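PDB 6O1Y: DNA translocase coupling protein from Clostridium perfringens, which probably couples ATP binding to DNA translocation as a plasmid-encoded, membrane-anchored motor of the FtsK/SpoIIIE family. Local coordinates for residues Pro95-Trp100 with Ala340-Asp345; Lys190-Leu195 with Ile229-Asp234; Asp43-Glu48 with Val83-Met88; Lys27-Lys32 with Ser49-Glu54. One frame throughout, in Å; residues are numbered along the deposited sequence.

Contact 1: Pro95-Trp100 with Ala340-Asp345; sequences PKYLPW and AFYFDD. With ATP (adenosine-5'-triphosphate), chain C.
Leu98 and Trp100 hold the N-H and C=O of Tyr342 along one edge of that residue. The amide N of Tyr342 gives a hydrogen bond of 2.7 Å to Leu98 O, and Trp100 N answers with one of 2.8 Å to Tyr342 O. Only a single bridge results, between Pro99 and Tyr342.

Trp100, Phe341 and Phe343 form an aromatic cluster. Trp100 turns the edge of its six-membered ring toward the face of Phe341 in an offset edge-to-face pair, centroids 5.4 Å apart. Its CG is anti to the backbone N (chi1 170°), and this also lays one indole face over Phe343 CD2, 3.6 Å from Trp100 CD1. Trp100 NE1 is hydrogen-bonded to Asp102 OD1, outside the two segments.

This loop pairing borders the adenine pocket of a P-loop NTPase, with Ala340 as a binding residue. Ala340 O accepts a weak hydrogen bond of 2.8 Å from ATP N6.

Apolar contacts complete the set. Leu98 CD2 lies 3.7 Å from Phe341 CD1, the two side chains side by side and pointing the same way, while Tyr97 presents its ring edge to ATP C2 and Tyr342 CB approaches ATP C6 at 3.7 Å.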
# COMPACT_ATOMS: atom_id res chain seq x y z
N PRO A 95 3.58 9.10 -13.15
CA PRO A 95 4.96 9.55 -12.84
C PRO A 95 5.89 8.45 -12.35
O PRO A 95 5.45 7.58 -11.62
CB PRO A 95 4.74 10.61 -11.75
CG PRO A 95 3.40 11.13 -12.00
CD PRO A 95 2.58 9.98 -12.52
N LYS A 96 7.15 8.45 -12.77
CA LYS A 96 8.14 7.47 -12.35
C LYS A 96 8.77 7.91 -11.01
O LYS A 96 9.45 7.13 -10.33
CB LYS A 96 9.22 7.29 -13.44
CG LYS A 96 8.78 6.44 -14.63
CD LYS A 96 9.76 6.53 -15.83
CE LYS A 96 9.47 7.70 -16.76
NZ LYS A 96 10.39 7.74 -17.93
N TYR A 97 8.53 9.17 -10.64
CA TYR A 97 8.99 9.81 -9.42
C TYR A 97 8.06 11.00 -9.14
O TYR A 97 7.74 11.79 -10.05
CB TYR A 97 10.46 10.24 -9.55
CG TYR A 97 10.99 11.10 -8.42
CD1 TYR A 97 11.28 10.55 -7.18
CD2 TYR A 97 11.23 12.46 -8.61
CE1 TYR A 97 11.77 11.33 -6.13
CE2 TYR A 97 11.72 13.26 -7.57
CZ TYR A 97 12.00 12.68 -6.33
OH TYR A 97 12.51 13.43 -5.28
N LEU A 98 7.61 11.13 -7.88
CA LEU A 98 6.70 12.21 -7.47
C LEU A 98 7.00 12.59 -6.01
O LEU A 98 6.73 11.78 -5.13
CB LEU A 98 5.26 11.69 -7.65
CG LEU A 98 4.08 12.60 -7.37
CD1 LEU A 98 4.11 13.83 -8.23
CD2 LEU A 98 2.81 11.88 -7.63
N PRO A 99 7.59 13.76 -5.70
CA PRO A 99 7.85 14.09 -4.29
C PRO A 99 6.60 14.56 -3.56
O PRO A 99 5.58 14.88 -4.18
CB PRO A 99 8.87 15.22 -4.37
CG PRO A 99 8.49 15.94 -5.61
CD PRO A 99 8.02 14.87 -6.59
N TRP A 100 6.69 14.62 -2.23
CA TRP A 100 5.62 15.10 -1.39
C TRP A 100 5.53 16.65 -1.46
O TRP A 100 6.55 17.31 -1.64
CB TRP A 100 5.85 14.64 0.07
CG TRP A 100 4.91 15.29 1.03
CD1 TRP A 100 5.22 16.26 1.93
CD2 TRP A 100 3.47 15.21 1.00
NE1 TRP A 100 4.07 16.76 2.52
CE2 TRP A 100 2.99 16.13 1.96
CE3 TRP A 100 2.55 14.47 0.24
CZ2 TRP A 100 1.62 16.25 2.24
CZ3 TRP A 100 1.20 14.62 0.50
CH2 TRP A 100 0.74 15.51 1.48
N ALA A 340 3.51 6.20 -5.27
CA ALA A 340 3.55 6.80 -3.94
C ALA A 340 4.44 8.06 -3.91
O ALA A 340 5.53 8.06 -4.48
CB ALA A 340 4.05 5.78 -2.91
N PHE A 341 3.94 9.14 -3.27
CA PHE A 341 4.68 10.39 -3.11
C PHE A 341 5.96 10.05 -2.35
O PHE A 341 5.95 9.14 -1.52
CB PHE A 341 3.88 11.39 -2.25
CG PHE A 341 2.55 11.90 -2.75
CD1 PHE A 341 2.42 12.42 -4.04
CD2 PHE A 341 1.45 11.97 -1.91
CE1 PHE A 341 1.20 12.92 -4.49
CE2 PHE A 341 0.24 12.50 -2.35
CZ PHE A 341 0.12 12.98 -3.64
N TYR A 342 7.05 10.76 -2.63
CA TYR A 342 8.27 10.53 -1.88
C TYR A 342 8.30 11.52 -0.76
O TYR A 342 8.35 12.73 -0.99
CB TYR A 342 9.55 10.55 -2.74
CG TYR A 342 10.81 10.33 -1.93
CD1 TYR A 342 10.89 9.32 -0.98
CD2 TYR A 342 11.93 11.14 -2.11
CE1 TYR A 342 12.03 9.16 -0.18
CE2 TYR A 342 13.08 10.96 -1.35
CZ TYR A 342 13.12 9.98 -0.38
OH TYR A 342 14.25 9.81 0.39
N PHE A 343 8.19 11.01 0.45
CA PHE A 343 8.17 11.79 1.67
C PHE A 343 9.54 11.72 2.31
O PHE A 343 9.90 10.73 2.93
CB PHE A 343 7.07 11.29 2.63
CG PHE A 343 6.94 12.16 3.85
CD1 PHE A 343 7.62 11.84 5.03
CD2 PHE A 343 6.20 13.33 3.82
CE1 PHE A 343 7.54 12.67 6.14
CE2 PHE A 343 6.11 14.14 4.93
CZ PHE A 343 6.78 13.81 6.09
N ASP A 344 10.32 12.77 2.13
CA ASP A 344 11.66 12.89 2.67
C ASP A 344 11.60 13.48 4.09
O ASP A 344 11.24 14.64 4.26
CB ASP A 344 12.49 13.76 1.74
CG ASP A 344 13.95 13.38 1.65
OD1 ASP A 344 14.53 13.00 2.69
OD2 ASP A 344 14.51 13.46 0.53
N ASP A 345 11.92 12.66 5.10
CA ASP A 345 11.94 13.00 6.53
C ASP A 345 12.75 14.27 6.79
O ASP A 345 12.26 15.20 7.44
CB ASP A 345 12.55 11.84 7.34
CG ASP A 345 11.63 11.16 8.33
OD1 ASP A 345 10.40 11.24 8.14
OD2 ASP A 345 12.14 10.51 9.27
PG ATP C . 11.30 0.57 6.48
O1G ATP C . 12.09 1.80 6.85
O2G ATP C . 10.01 0.43 7.33
O3G ATP C . 12.12 -0.72 6.64
PB ATP C . 11.48 0.42 3.52
O1B ATP C . 10.63 -0.49 2.71
O2B ATP C . 12.86 -0.21 3.73
O3B ATP C . 10.81 0.64 4.96
PA ATP C . 12.04 3.29 3.11
O1A ATP C . 12.69 3.35 4.44
O2A ATP C . 10.68 4.00 3.16
O3A ATP C . 11.70 1.78 2.72
O5' ATP C . 12.97 4.07 2.03
C5' ATP C . 13.51 3.43 0.85
C4' ATP C . 14.19 4.42 -0.06
O4' ATP C . 13.78 4.17 -1.43
C3' ATP C . 13.92 5.91 0.17
O3' ATP C . 14.74 6.47 1.19
C2' ATP C . 14.19 6.49 -1.22
O2' ATP C . 15.57 6.64 -1.51
C1' ATP C . 13.55 5.41 -2.09
N9 ATP C . 12.11 5.59 -2.28
C8 ATP C . 11.09 5.28 -1.41
N7 ATP C . 9.91 5.71 -1.79
C5 ATP C . 10.17 6.33 -3.00
C6 ATP C . 9.34 7.05 -3.89
N6 ATP C . 8.04 7.25 -3.70
N1 ATP C . 9.92 7.60 -4.99
C2 ATP C . 11.23 7.42 -5.18
N3 ATP C . 12.11 6.77 -4.41
C4 ATP C . 11.51 6.25 -3.32

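Contact 2: Lys190-Leu195 with Ile229-Asp234; sequences KLFKYL and IIVVID. With ATP (adenosine-5'-triphosphate), chain C.
In the P-loop NTPase core, Leu191, Phe192, Tyr194 and Leu195 of helix 185-209 cover Ile229, Val231 and Ile233, alternate residues of strand 229-233. That strand runs into Asp234 in a hydrophobic-strand-then-acid pattern consistent with a Walker B motif. The short helix and strand axes pass 11.8 Å apart, at 144° between their directions.

Leu195 serves two strand residues by dividing its branches. Its CD1 meets Val231 CG1 tip to tip at 4.0 Å, while CD2 goes to Ile229 CG2 at 4.1 Å. Val231 in turn splits its own methyls: CG2, anti to the backbone N, faces Leu191 CD2 at 4.1 Å as the two side chains slide past each other in opposite directions. Nearer the ATP, Ile233 CD1 touches the ring edge of Phe192 at CZ, 4.1 Å away. At the far end, Tyr194 OH lies 4.0 Å from Ile229 CD1, and this tyrosine also touches a bound glucose.

Asp234 OD1 comes within 3.1 Å of ATP O2G, and its OD2 forms a salt bridge with Lys166. No hydrogen bond links 190-195 to 229-234, so their association rests on the methyls of branched side chains, with Phe192 and Tyr194 adding ring atoms; this apolar packing, without a polar anchor between the two segments, probably helps to position the strand that leads to Asp234.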
# COMPACT_ATOMS: atom_id res chain seq x y z
N LYS A 190 0.89 -1.56 27.44
CA LYS A 190 0.22 -0.42 28.06
C LYS A 190 -0.52 0.38 26.98
O LYS A 190 -1.70 0.67 27.17
CB LYS A 190 1.18 0.48 28.88
CG LYS A 190 2.19 -0.21 29.82
CD LYS A 190 1.62 -1.26 30.80
CE LYS A 190 2.70 -2.12 31.44
NZ LYS A 190 3.22 -3.20 30.55
N LEU A 191 0.15 0.66 25.83
CA LEU A 191 -0.45 1.41 24.73
C LEU A 191 -1.67 0.74 24.15
O LEU A 191 -2.70 1.40 24.03
CB LEU A 191 0.54 1.74 23.59
CG LEU A 191 -0.10 2.26 22.27
CD1 LEU A 191 -0.62 3.66 22.41
CD2 LEU A 191 0.87 2.20 21.12
N PHE A 192 -1.57 -0.52 23.74
CA PHE A 192 -2.71 -1.18 23.13
C PHE A 192 -3.88 -1.41 24.09
O PHE A 192 -5.02 -1.40 23.62
CB PHE A 192 -2.29 -2.46 22.40
CG PHE A 192 -1.80 -2.14 21.02
CD1 PHE A 192 -2.70 -1.87 19.99
CD2 PHE A 192 -0.45 -2.03 20.75
CE1 PHE A 192 -2.25 -1.52 18.72
CE2 PHE A 192 0.01 -1.70 19.47
CZ PHE A 192 -0.90 -1.44 18.46
N LYS A 193 -3.62 -1.56 25.43
CA LYS A 193 -4.68 -1.70 26.44
C LYS A 193 -5.45 -0.39 26.50
O LYS A 193 -6.69 -0.41 26.57
CB LYS A 193 -4.12 -2.04 27.84
CG LYS A 193 -5.14 -1.99 29.00
CD LYS A 193 -6.20 -3.12 28.93
CE LYS A 193 -7.37 -3.00 29.88
NZ LYS A 193 -8.56 -3.75 29.37
N TYR A 194 -4.70 0.74 26.51
CA TYR A 194 -5.23 2.09 26.56
C TYR A 194 -6.09 2.35 25.33
O TYR A 194 -7.20 2.85 25.46
CB TYR A 194 -4.09 3.12 26.67
CG TYR A 194 -4.47 4.50 26.19
CD1 TYR A 194 -5.29 5.32 26.96
CD2 TYR A 194 -4.05 4.97 24.96
CE1 TYR A 194 -5.67 6.59 26.52
CE2 TYR A 194 -4.43 6.24 24.50
CZ TYR A 194 -5.23 7.05 25.29
OH TYR A 194 -5.62 8.30 24.86
N LEU A 195 -5.58 2.00 24.14
CA LEU A 195 -6.28 2.19 22.86
C LEU A 195 -7.62 1.45 22.80
O LEU A 195 -8.57 1.96 22.22
CB LEU A 195 -5.38 1.79 21.67
CG LEU A 195 -4.06 2.56 21.45
CD1 LEU A 195 -3.22 1.88 20.38
CD2 LEU A 195 -4.28 4.04 21.11
N ILE A 229 -6.93 9.47 16.58
CA ILE A 229 -5.71 8.81 17.04
C ILE A 229 -5.11 8.01 15.90
O ILE A 229 -5.75 7.11 15.36
CB ILE A 229 -5.83 8.01 18.36
CG1 ILE A 229 -6.25 8.94 19.53
CG2 ILE A 229 -4.50 7.30 18.66
CD1 ILE A 229 -5.75 8.57 20.92
N ILE A 230 -3.88 8.37 15.52
CA ILE A 230 -3.13 7.68 14.48
C ILE A 230 -2.04 6.85 15.15
O ILE A 230 -1.14 7.40 15.79
CB ILE A 230 -2.62 8.61 13.34
CG1 ILE A 230 -1.77 7.85 12.29
CG2 ILE A 230 -1.88 9.86 13.85
CD1 ILE A 230 -2.45 6.79 11.52
N VAL A 231 -2.16 5.52 15.03
CA VAL A 231 -1.15 4.63 15.60
C VAL A 231 -0.52 3.82 14.44
O VAL A 231 -1.18 3.01 13.79
CB VAL A 231 -1.63 3.81 16.83
CG1 VAL A 231 -2.92 3.04 16.56
CG2 VAL A 231 -0.53 2.90 17.36
N VAL A 232 0.76 4.13 14.16
CA VAL A 232 1.56 3.54 13.10
C VAL A 232 2.52 2.49 13.62
O VAL A 232 3.33 2.76 14.50
CB VAL A 232 2.28 4.60 12.24
CG1 VAL A 232 1.32 5.24 11.25
CG2 VAL A 232 2.93 5.67 13.11
N ILE A 233 2.43 1.29 13.04
CA ILE A 233 3.25 0.12 13.39
C ILE A 233 4.22 -0.16 12.24
O ILE A 233 3.77 -0.55 11.16
CB ILE A 233 2.33 -1.10 13.69
CG1 ILE A 233 1.34 -0.79 14.82
CG2 ILE A 233 3.13 -2.39 13.96
CD1 ILE A 233 -0.02 -1.05 14.43
N ASP A 234 5.54 0.02 12.49
CA ASP A 234 6.60 -0.17 11.50
C ASP A 234 6.71 -1.59 10.97
O ASP A 234 6.96 -1.80 9.77
CB ASP A 234 7.97 0.28 12.05
CG ASP A 234 9.05 0.28 10.98
OD1 ASP A 234 9.08 1.24 10.16
OD2 ASP A 234 9.82 -0.70 10.93
PG ATP C . 11.30 0.57 6.48
O1G ATP C . 12.09 1.80 6.85
O2G ATP C . 10.01 0.43 7.33
O3G ATP C . 12.12 -0.72 6.64
PB ATP C . 11.48 0.42 3.52
O1B ATP C . 10.63 -0.49 2.71
O2B ATP C . 12.86 -0.21 3.73
O3B ATP C . 10.81 0.64 4.96
PA ATP C . 12.04 3.29 3.11
O1A ATP C . 12.69 3.35 4.44
O2A ATP C . 10.68 4.00 3.16
O3A ATP C . 11.70 1.78 2.72
O5' ATP C . 12.97 4.07 2.03
C5' ATP C . 13.51 3.43 0.85
C4' ATP C . 14.19 4.42 -0.06
O4' ATP C . 13.78 4.17 -1.43
C3' ATP C . 13.92 5.91 0.17
O3' ATP C . 14.74 6.47 1.19
C2' ATP C . 14.19 6.49 -1.22
O2' ATP C . 15.57 6.64 -1.51
C1' ATP C . 13.55 5.41 -2.09
N9 ATP C . 12.11 5.59 -2.28
C8 ATP C . 11.09 5.28 -1.41
N7 ATP C . 9.91 5.71 -1.79
C5 ATP C . 10.17 6.33 -3.00
C6 ATP C . 9.34 7.05 -3.89
N6 ATP C . 8.04 7.25 -3.70
N1 ATP C . 9.92 7.60 -4.99
C2 ATP C . 11.23 7.42 -5.18
N3 ATP C . 12.11 6.77 -4.41
C4 ATP C . 11.51 6.25 -3.32

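Contact 3: Asp43-Glu48 with Val83-Met88; sequences DEITFE and VIIKSM
Phe47 is the flat group here, and the methyl CD1 of Ile85 sits at its ring edge, 3.6 Å from CE2. The ring also meets Phe16 edge-to-face and Trp56 at a shallow tilt of about 30°. With CG anti to the carbonyl carbon (chi1 -62°), the phenyl slants across to the diagonal neighbour Ile85, while Phe47 CB meets Val83 CG2 in the directly opposed position.

Behind these side chains runs a regular antiparallel pairing. Asp43 with Ser87, Ile45 with Ile85 and Phe47 with Val83 are hydrogen-bonded pairs, each closed by two backbone bonds; Ile85 N to Ile45 O measures 2.7 Å and Val83 N to Phe47 O 2.9 Å. Their side chains share one face, where Ile45 and Ile85 touch CB to CB at 4.1 Å.

On the other face, Thr46 CG2 lies beside Ile84 CG1 at 3.7 Å, and the doubly bent Lys86 brings NZ to 3.5 Å from Glu44 CB. Glu44 OE1 stays beyond salt-bridge range, and Lys86 NZ makes a long, weak ion pair with Asp319 OD1.

These are the two central strands of a four-stranded antiparallel sheet, flanked by strands 30-35 and 69-76, with helix 53-58 packing on Val83 and Ile85 through Trp56.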
# COMPACT_ATOMS: atom_id res chain seq x y z
N ASP A 43 -1.35 -4.79 -19.29
CA ASP A 43 -1.89 -5.67 -20.33
C ASP A 43 -0.96 -6.88 -20.46
O ASP A 43 0.22 -6.77 -20.15
CB ASP A 43 -2.06 -4.92 -21.67
CG ASP A 43 -2.55 -3.49 -21.55
OD1 ASP A 43 -3.57 -3.27 -20.85
OD2 ASP A 43 -1.91 -2.60 -22.13
N GLU A 44 -1.52 -8.03 -20.89
CA GLU A 44 -0.81 -9.30 -21.04
C GLU A 44 -0.97 -9.78 -22.49
O GLU A 44 -2.00 -10.35 -22.86
CB GLU A 44 -1.34 -10.33 -20.02
CG GLU A 44 -0.54 -11.61 -19.91
CD GLU A 44 -1.39 -12.86 -19.98
OE1 GLU A 44 -1.68 -13.45 -18.91
OE2 GLU A 44 -1.78 -13.24 -21.11
N ILE A 45 0.06 -9.49 -23.32
CA ILE A 45 0.10 -9.79 -24.75
C ILE A 45 0.75 -11.14 -25.03
O ILE A 45 1.94 -11.31 -24.80
CB ILE A 45 0.72 -8.66 -25.62
CG1 ILE A 45 0.43 -7.25 -25.02
CG2 ILE A 45 0.19 -8.77 -27.04
CD1 ILE A 45 1.21 -6.12 -25.58
N THR A 46 -0.05 -12.10 -25.52
CA THR A 46 0.41 -13.44 -25.82
C THR A 46 0.55 -13.61 -27.32
O THR A 46 -0.35 -13.25 -28.08
CB THR A 46 -0.57 -14.50 -25.27
OG1 THR A 46 -1.14 -14.07 -24.03
CG2 THR A 46 0.07 -15.86 -25.12
N PHE A 47 1.68 -14.17 -27.75
CA PHE A 47 1.97 -14.48 -29.15
C PHE A 47 2.56 -15.87 -29.22
O PHE A 47 3.32 -16.24 -28.31
CB PHE A 47 3.04 -13.52 -29.72
CG PHE A 47 2.73 -12.05 -29.77
CD1 PHE A 47 2.01 -11.51 -30.82
CD2 PHE A 47 3.26 -11.18 -28.82
CE1 PHE A 47 1.76 -10.13 -30.89
CE2 PHE A 47 3.02 -9.80 -28.88
CZ PHE A 47 2.28 -9.28 -29.92
N GLU A 48 2.28 -16.63 -30.32
CA GLU A 48 2.95 -17.91 -30.58
C GLU A 48 3.66 -17.82 -31.95
O GLU A 48 3.04 -17.67 -33.00
CB GLU A 48 2.11 -19.20 -30.37
CG GLU A 48 0.87 -19.37 -31.22
CD GLU A 48 0.82 -20.66 -32.01
OE1 GLU A 48 1.42 -20.71 -33.11
OE2 GLU A 48 0.17 -21.63 -31.55
N VAL A 83 5.12 -16.96 -26.22
CA VAL A 83 5.72 -15.90 -25.39
C VAL A 83 4.62 -15.03 -24.75
O VAL A 83 3.57 -14.83 -25.37
CB VAL A 83 6.79 -15.03 -26.13
CG1 VAL A 83 8.05 -15.83 -26.46
CG2 VAL A 83 6.22 -14.35 -27.37
N ILE A 84 4.86 -14.50 -23.54
CA ILE A 84 3.92 -13.63 -22.85
C ILE A 84 4.61 -12.31 -22.54
O ILE A 84 5.68 -12.31 -21.93
CB ILE A 84 3.24 -14.32 -21.62
CG1 ILE A 84 2.09 -15.23 -22.08
CG2 ILE A 84 2.71 -13.34 -20.57
CD1 ILE A 84 2.48 -16.66 -22.36
N ILE A 85 4.01 -11.21 -23.00
CA ILE A 85 4.51 -9.86 -22.78
C ILE A 85 3.61 -9.24 -21.74
O ILE A 85 2.40 -9.39 -21.82
CB ILE A 85 4.55 -8.99 -24.09
CG1 ILE A 85 5.51 -9.58 -25.14
CG2 ILE A 85 4.88 -7.52 -23.80
CD1 ILE A 85 5.51 -8.90 -26.50
N LYS A 86 4.21 -8.58 -20.75
CA LYS A 86 3.53 -7.82 -19.71
C LYS A 86 3.92 -6.37 -20.03
O LYS A 86 5.11 -6.05 -20.11
CB LYS A 86 3.99 -8.25 -18.31
CG LYS A 86 3.69 -9.70 -17.94
CD LYS A 86 2.19 -10.06 -17.90
CE LYS A 86 1.41 -9.35 -16.82
NZ LYS A 86 -0.02 -9.70 -16.87
N SER A 87 2.93 -5.53 -20.32
CA SER A 87 3.21 -4.15 -20.73
C SER A 87 2.13 -3.18 -20.30
O SER A 87 1.08 -3.59 -19.83
CB SER A 87 3.37 -4.09 -22.25
OG SER A 87 2.15 -4.36 -22.92
N MET A 88 2.39 -1.90 -20.50
CA MET A 88 1.45 -0.83 -20.22
C MET A 88 1.50 0.11 -21.41
O MET A 88 2.59 0.55 -21.80
CB MET A 88 1.85 -0.06 -18.95
CG MET A 88 1.72 -0.84 -17.68
SD MET A 88 2.48 0.06 -16.31
CE MET A 88 1.47 1.46 -16.27

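Contact 4: Lys27-Lys32 with Ser49-Glu54; sequences KTPILK and SMIPIE
Pro29 packs against Ser49 and Ile51 with its ring, whose carbons share these two partners. From CB, the nearest atom is Ser49 CB at 3.8 Å. One step on, CG comes closest to both, touching Ser49 OG at 3.6 Å and Ile51 CD1 at 3.9 Å. At CD, where the ring turns back to the backbone N, Ser49 OG and Ile51 CD1 are each 4.0 Å away.

Ser49 reaches the proline because its OG is anti to the backbone N (chi1 -169°), which carries the hydroxyl alongside the ring. Ile51 comes to it obliquely, by the end methyl of its longer branch. No hydrogen bond joins the segments: Ser49 meets the ring by van der Waals contact. The nearest CA atoms, those of Pro29 and Ser49, are 4.4 Å apart, and the backbones approach at this one point.

The proline stands just ahead of strand 30-35, an outermost strand of the four-stranded antiparallel sheet, and the serine just after strand 43-48, its neighbour there. Helix 7-19 adds Phe16 to the proline, Phe47 of strand 43-48 touches it too, and the chain beyond Ile51 passes through the N-cap Pro52 into helix 53-58.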
# COMPACT_ATOMS: atom_id res chain seq x y z
N LYS A 27 7.20 -16.84 -40.77
CA LYS A 27 5.87 -16.38 -40.36
C LYS A 27 5.90 -15.49 -39.10
O LYS A 27 6.52 -15.86 -38.10
CB LYS A 27 4.93 -17.58 -40.17
CG LYS A 27 4.49 -18.24 -41.49
CD LYS A 27 3.77 -19.56 -41.30
CE LYS A 27 2.27 -19.41 -41.30
NZ LYS A 27 1.58 -20.70 -41.05
N THR A 28 5.24 -14.31 -39.17
CA THR A 28 5.16 -13.29 -38.10
C THR A 28 4.44 -13.80 -36.82
O THR A 28 3.53 -14.63 -36.95
CB THR A 28 4.48 -11.99 -38.60
OG1 THR A 28 3.28 -12.31 -39.30
CG2 THR A 28 5.39 -11.16 -39.47
N PRO A 29 4.80 -13.32 -35.60
CA PRO A 29 4.10 -13.81 -34.41
C PRO A 29 2.60 -13.62 -34.52
O PRO A 29 2.14 -12.58 -35.00
CB PRO A 29 4.70 -12.97 -33.28
CG PRO A 29 6.00 -12.55 -33.79
CD PRO A 29 5.82 -12.33 -35.24
N ILE A 30 1.85 -14.65 -34.15
CA ILE A 30 0.39 -14.62 -34.19
C ILE A 30 -0.15 -14.31 -32.79
O ILE A 30 0.23 -14.96 -31.82
CB ILE A 30 -0.24 -15.86 -34.88
CG1 ILE A 30 -0.23 -17.12 -33.99
CG2 ILE A 30 0.41 -16.14 -36.25
CD1 ILE A 30 -1.56 -17.38 -33.28
N LEU A 31 -0.98 -13.26 -32.70
CA LEU A 31 -1.58 -12.78 -31.46
C LEU A 31 -2.63 -13.76 -30.96
O LEU A 31 -3.67 -13.95 -31.61
CB LEU A 31 -2.14 -11.36 -31.64
CG LEU A 31 -2.89 -10.69 -30.48
CD1 LEU A 31 -2.00 -10.55 -29.24
CD2 LEU A 31 -3.40 -9.35 -30.90
N LYS A 32 -2.32 -14.42 -29.85
CA LYS A 32 -3.20 -15.42 -29.26
C LYS A 32 -4.23 -14.79 -28.33
O LYS A 32 -5.40 -15.20 -28.35
CB LYS A 32 -2.40 -16.53 -28.56
CG LYS A 32 -2.04 -17.68 -29.50
CD LYS A 32 -2.11 -19.05 -28.83
CE LYS A 32 -3.51 -19.48 -28.40
NZ LYS A 32 -3.48 -20.73 -27.59
N SER A 49 4.99 -17.79 -31.89
CA SER A 49 5.84 -17.62 -33.05
C SER A 49 6.90 -18.74 -33.15
O SER A 49 6.88 -19.69 -32.36
CB SER A 49 6.52 -16.26 -32.95
OG SER A 49 7.17 -15.93 -34.16
N MET A 50 7.81 -18.66 -34.13
CA MET A 50 8.91 -19.62 -34.22
C MET A 50 10.22 -18.93 -33.80
O MET A 50 11.32 -19.50 -33.92
CB MET A 50 8.99 -20.24 -35.62
CG MET A 50 8.13 -21.46 -35.75
SD MET A 50 9.01 -22.81 -36.56
CE MET A 50 7.61 -23.87 -36.99
N ILE A 51 10.08 -17.69 -33.26
CA ILE A 51 11.13 -16.80 -32.78
C ILE A 51 11.49 -17.12 -31.32
O ILE A 51 10.59 -17.11 -30.46
CB ILE A 51 10.73 -15.31 -32.98
CG1 ILE A 51 10.47 -15.00 -34.47
CG2 ILE A 51 11.77 -14.37 -32.41
CD1 ILE A 51 9.55 -13.82 -34.74
N PRO A 52 12.79 -17.40 -31.02
CA PRO A 52 13.19 -17.71 -29.63
C PRO A 52 13.21 -16.49 -28.73
O PRO A 52 13.52 -15.39 -29.20
CB PRO A 52 14.58 -18.30 -29.79
CG PRO A 52 15.10 -17.72 -31.04
CD PRO A 52 13.94 -17.47 -31.94
N ILE A 53 12.93 -16.69 -27.42
CA ILE A 53 12.82 -15.66 -26.36
C ILE A 53 14.01 -14.67 -26.38
O ILE A 53 13.82 -13.49 -26.07
CB ILE A 53 12.57 -16.32 -24.95
CG1 ILE A 53 12.13 -15.29 -23.90
CG2 ILE A 53 13.74 -17.15 -24.45
CD1 ILE A 53 10.67 -15.06 -23.82
N GLU A 54 15.19 -15.14 -26.80
CA GLU A 54 16.40 -14.34 -26.90
C GLU A 54 16.24 -13.22 -27.95
O GLU A 54 16.58 -12.07 -27.67
CB GLU A 54 17.62 -15.22 -27.25
CG GLU A 54 17.91 -16.34 -26.25
CD GLU A 54 17.20 -17.65 -26.51
OE1 GLU A 54 17.22 -18.11 -27.67
OE2 GLU A 54 16.64 -18.22 -25.55

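The four contacts divide between two regions. Contacts 3 and 4 hold together a separate amino-terminal sheet, away from the annotated ATP site: their centres are 11 Å apart, their segments alternate along the sequence, and Thr46 O and Lys32 N, 2.9 Å apart, probably form a hydrogen bond. Contact 2 falls within the long span between the segments of contact 1, centres 27 Å apart. Strands 334-340 and 229-233 belong to the same mixed sheet, so contacts 1 and 2 border opposite ends of the nucleotide, adenine and gamma-phosphate. Contact 3 closes before contact 1 opens, about 9 Å away at nearest atoms, whereas contacts 2 and 4 lie 56 Å apart between centres.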